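Local coordinates for cellulase (Soil metagenome, PDB 5I2U), which probably hydrolyses the beta-1,4-glucosidic bonds of cellulose as a halotolerant glycoside hydrolase of family 5, at residues A[80-88]-A[318-326]. Sequence-based numbering, arbitrary orientation.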
loop_
_atom_site.group_PDB
_atom_site.type_symbol
_atom_site.label_atom_id
_atom_site.label_comp_id
_atom_site.label_asym_id
_atom_site.label_seq_id
_atom_site.Cartn_x
_atom_site.Cartn_y
_atom_site.Cartn_z
ATOM N N ALA A 80 -8.254 8.983 -8.790
ATOM C CA ALA A 80 -7.989 10.278 -8.179
ATOM C C ALA A 80 -9.239 11.155 -8.206
ATOM O O ALA A 80 -9.650 11.680 -7.169
ATOM C CB ALA A 80 -6.826 10.978 -8.878
ATOM N N ASP A 81 -9.844 11.290 -9.384
ATOM C CA ASP A 81 -10.955 12.229 -9.595
ATOM C C ASP A 81 -12.289 11.747 -9.019
ATOM O O ASP A 81 -12.934 12.483 -8.290
ATOM C CB ASP A 81 -11.119 12.554 -11.090
ATOM C CG ASP A 81 -9.927 13.300 -11.661
ATOM O OD1 ASP A 81 -9.103 13.837 -10.893
ATOM O OD2 ASP A 81 -9.810 13.366 -12.894
ATOM N N ASP A 82 -12.697 10.523 -9.346
ATOM C CA ASP A 82 -14.016 10.020 -8.960
ATOM C C ASP A 82 -14.045 9.338 -7.581
ATOM O O ASP A 82 -15.001 9.550 -6.819
ATOM C CB ASP A 82 -14.546 9.067 -10.019
ATOM C CG ASP A 82 -15.946 8.593 -9.715
ATOM O OD1 ASP A 82 -16.856 9.440 -9.625
ATOM O OD2 ASP A 82 -16.130 7.373 -9.542
ATOM N N TRP A 83 -13.029 8.520 -7.268
ATOM C CA TRP A 83 -12.958 7.837 -5.948
ATOM C C TRP A 83 -12.308 8.716 -4.872
ATOM O O TRP A 83 -12.394 8.404 -3.688
ATOM C CB TRP A 83 -12.203 6.498 -6.034
ATOM C CG TRP A 83 -12.937 5.399 -6.731
ATOM C CD1 TRP A 83 -13.848 5.524 -7.741
ATOM C CD2 TRP A 83 -12.796 3.999 -6.489
ATOM N NE1 TRP A 83 -14.297 4.294 -8.127
ATOM C CE2 TRP A 83 -13.665 3.334 -7.379
ATOM C CE3 TRP A 83 -12.013 3.240 -5.612
ATOM C CZ2 TRP A 83 -13.776 1.932 -7.416
ATOM C CZ3 TRP A 83 -12.136 1.854 -5.630
ATOM C CH2 TRP A 83 -13.012 1.211 -6.537
ATOM N N LYS A 84 -11.668 9.803 -5.295
ATOM C CA LYS A 84 -10.948 10.721 -4.405
ATOM C C LYS A 84 -9.768 10.055 -3.697
ATOM O O LYS A 84 -9.447 10.410 -2.565
ATOM C CB LYS A 84 -11.891 11.400 -3.392
ATOM C CG LYS A 84 -13.130 12.039 -3.998
ATOM C CD LYS A 84 -12.789 13.185 -4.934
ATOM C CE LYS A 84 -14.059 13.938 -5.339
ATOM N NZ LYS A 84 -13.846 14.806 -6.527
ATOM N N CYS A 85 -9.103 9.116 -4.376
ATOM C CA CYS A 85 -7.888 8.531 -3.834
ATOM C C CYS A 85 -6.815 9.614 -3.726
ATOM O O CYS A 85 -6.597 10.396 -4.666
ATOM C CB CYS A 85 -7.380 7.371 -4.697
ATOM S SG CYS A 85 -8.490 5.944 -4.767
ATOM N N THR A 86 -6.203 9.689 -2.548
ATOM C CA THR A 86 -5.031 10.520 -2.307
ATOM C C THR A 86 -3.767 9.693 -2.397
ATOM O O THR A 86 -2.659 10.250 -2.400
ATOM C CB THR A 86 -5.115 11.221 -0.929
ATOM O OG1 THR A 86 -5.460 10.272 0.102
ATOM C CG2 THR A 86 -6.170 12.315 -0.973
ATOM N N VAL A 87 -3.926 8.364 -2.430
ATOM C CA VAL A 87 -2.835 7.452 -2.673
ATOM C C VAL A 87 -3.295 6.321 -3.613
ATOM O O VAL A 87 -4.453 5.934 -3.608
ATOM C CB VAL A 87 -2.253 6.898 -1.338
ATOM C CG1 VAL A 87 -3.231 5.974 -0.629
ATOM C CG2 VAL A 87 -0.925 6.186 -1.574
ATOM N N VAL A 88 -2.362 5.823 -4.422
ATOM C CA VAL A 88 -2.570 4.647 -5.270
ATOM C C VAL A 88 -1.397 3.705 -5.097
ATOM O O VAL A 88 -0.258 4.138 -5.013
ATOM C CB VAL A 88 -2.773 5.011 -6.753
ATOM C CG1 VAL A 88 -4.107 5.701 -6.881
ATOM C CG2 VAL A 88 -1.666 5.911 -7.281
ATOM N N THR A 318 -15.827 0.605 -0.816
ATOM C CA THR A 318 -14.503 1.242 -0.884
ATOM C C THR A 318 -14.592 2.682 -1.412
ATOM O O THR A 318 -14.007 3.601 -0.838
ATOM C CB THR A 318 -13.514 0.431 -1.778
ATOM O OG1 THR A 318 -13.305 -0.875 -1.221
ATOM C CG2 THR A 318 -12.172 1.131 -1.890
ATOM N N ARG A 319 -15.299 2.866 -2.517
ATOM C CA ARG A 319 -15.439 4.185 -3.119
ATOM C C ARG A 319 -16.052 5.152 -2.127
ATOM O O ARG A 319 -15.550 6.261 -1.960
ATOM C CB ARG A 319 -16.288 4.111 -4.390
ATOM C CG ARG A 319 -16.415 5.420 -5.141
ATOM C CD ARG A 319 -17.176 5.245 -6.442
ATOM N NE ARG A 319 -17.446 6.533 -7.071
ATOM C CZ ARG A 319 -18.419 7.375 -6.700
ATOM N NH1 ARG A 319 -19.249 7.093 -5.682
ATOM N NH2 ARG A 319 -18.571 8.509 -7.361
ATOM N N ASN A 320 -17.138 4.732 -1.484
ATOM C CA ASN A 320 -17.831 5.580 -0.512
ATOM C C ASN A 320 -16.965 5.879 0.687
ATOM O O ASN A 320 -16.905 7.027 1.120
ATOM C CB ASN A 320 -19.155 4.960 -0.039
ATOM C CG ASN A 320 -20.217 4.931 -1.126
ATOM O OD1 ASN A 320 -20.261 5.789 -2.004
ATOM N ND2 ASN A 320 -21.076 3.934 -1.070
ATOM N N SER A 321 -16.299 4.852 1.203
ATOM C CA SER A 321 -15.382 5.000 2.328
ATOM C C SER A 321 -14.313 6.041 2.040
ATOM O O SER A 321 -14.028 6.897 2.880
ATOM C CB SER A 321 -14.705 3.656 2.675
ATOM O OG SER A 321 -15.564 2.788 3.402
ATOM N N ILE A 322 -13.729 5.976 0.850
ATOM C CA ILE A 322 -12.650 6.883 0.498
ATOM C C ILE A 322 -13.188 8.293 0.267
ATOM O O ILE A 322 -12.561 9.257 0.689
ATOM C CB ILE A 322 -11.837 6.379 -0.728
ATOM C CG1 ILE A 322 -11.160 5.057 -0.393
ATOM C CG2 ILE A 322 -10.763 7.385 -1.140
ATOM C CD1 ILE A 322 -10.701 4.279 -1.603
ATOM N N ARG A 323 -14.323 8.400 -0.412
ATOM C CA ARG A 323 -14.927 9.707 -0.742
ATOM C C ARG A 323 -15.396 10.507 0.476
ATOM O O ARG A 323 -15.222 11.720 0.512
ATOM C CB ARG A 323 -16.103 9.539 -1.704
ATOM C CG ARG A 323 -15.693 9.342 -3.146
ATOM C CD ARG A 323 -16.913 9.006 -3.984
ATOM N NE ARG A 323 -17.851 10.122 -3.966
ATOM C CZ ARG A 323 -17.787 11.217 -4.737
ATOM N NH1 ARG A 323 -16.839 11.374 -5.669
ATOM N NH2 ARG A 323 -18.708 12.170 -4.580
ATOM N N ASN A 324 -15.980 9.826 1.460
ATOM C CA ASN A 324 -16.495 10.500 2.646
ATOM C C ASN A 324 -15.341 10.924 3.583
ATOM O O ASN A 324 -15.363 12.022 4.141
ATOM C CB ASN A 324 -17.657 9.692 3.281
ATOM C CG ASN A 324 -17.588 9.595 4.805
ATOM O OD1 ASN A 324 -16.708 8.936 5.360
ATOM N ND2 ASN A 324 -18.551 10.212 5.484
ATOM N N ALA A 325 -14.323 10.074 3.717
ATOM C CA ALA A 325 -13.093 10.419 4.447
ATOM C C ALA A 325 -12.330 11.593 3.800
ATOM O O ALA A 325 -11.880 12.480 4.509
ATOM C CB ALA A 325 -12.191 9.196 4.565
ATOM N N ASN A 326 -12.190 11.581 2.470
ATOM C CA ASN A 326 -11.611 12.706 1.706
ATOM C C ASN A 326 -12.693 13.613 1.132
ATOM O O ASN A 326 -12.396 14.558 0.412
ATOM C CB ASN A 326 -10.733 12.207 0.550
ATOM C CG ASN A 326 -9.562 11.361 1.020
ATOM O OD1 ASN A 326 -9.004 11.590 2.100
ATOM N ND2 ASN A 326 -9.163 10.396 0.195
#
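Arg319 runs extended from CG to NE, with CG trans to the backbone N (chi1 -176°), and Asp82 has the same first torsion, which brings carboxylate and guanidinium together beside Trp83. The contact lies at the N-terminal end of the TIM barrel strands, where the turn between helix 73-81 and strand 87-93 meets the last outer helix, 313-325. Arg319 grips Asp82 side-on in a salt bridge: NE reaches OD2 at 2.9 Å and NH2 reaches OD1 at 3.0 Å. Both oxygens are near the guanidinium plane but are met from above the carboxylate plane. The aliphatic part of Arg319 covers one face of the indole. Its CG sits 3.7 Å from the centroid of the five-membered ring of Trp83, a CH-pi contact. The Trp83 side chain also touches Met295 and Leu311. Arg323 CD lies over the Arg319 guanidinium; a bend at chi3 (63°) then turns its own guanidinium so that NH1 donates to Asp82 O at 2.8 Å. The CA-CB bond of Ile322 is directed at the turn, and its CG2 packs against the backbone, 3.2 Å from Trp83 O. Its CD1 lies near Cys85 SG. Lys84 leaves helical backbone angles with positive phi, and its NZ donates a hydrogen bond to Asp81 O. Asn326 OD1 accepts a hydrogen bond from Arg57 NH1, while its ND2 donates to Lys84 O at 2.8 Å, nearly in line with the C=O bond.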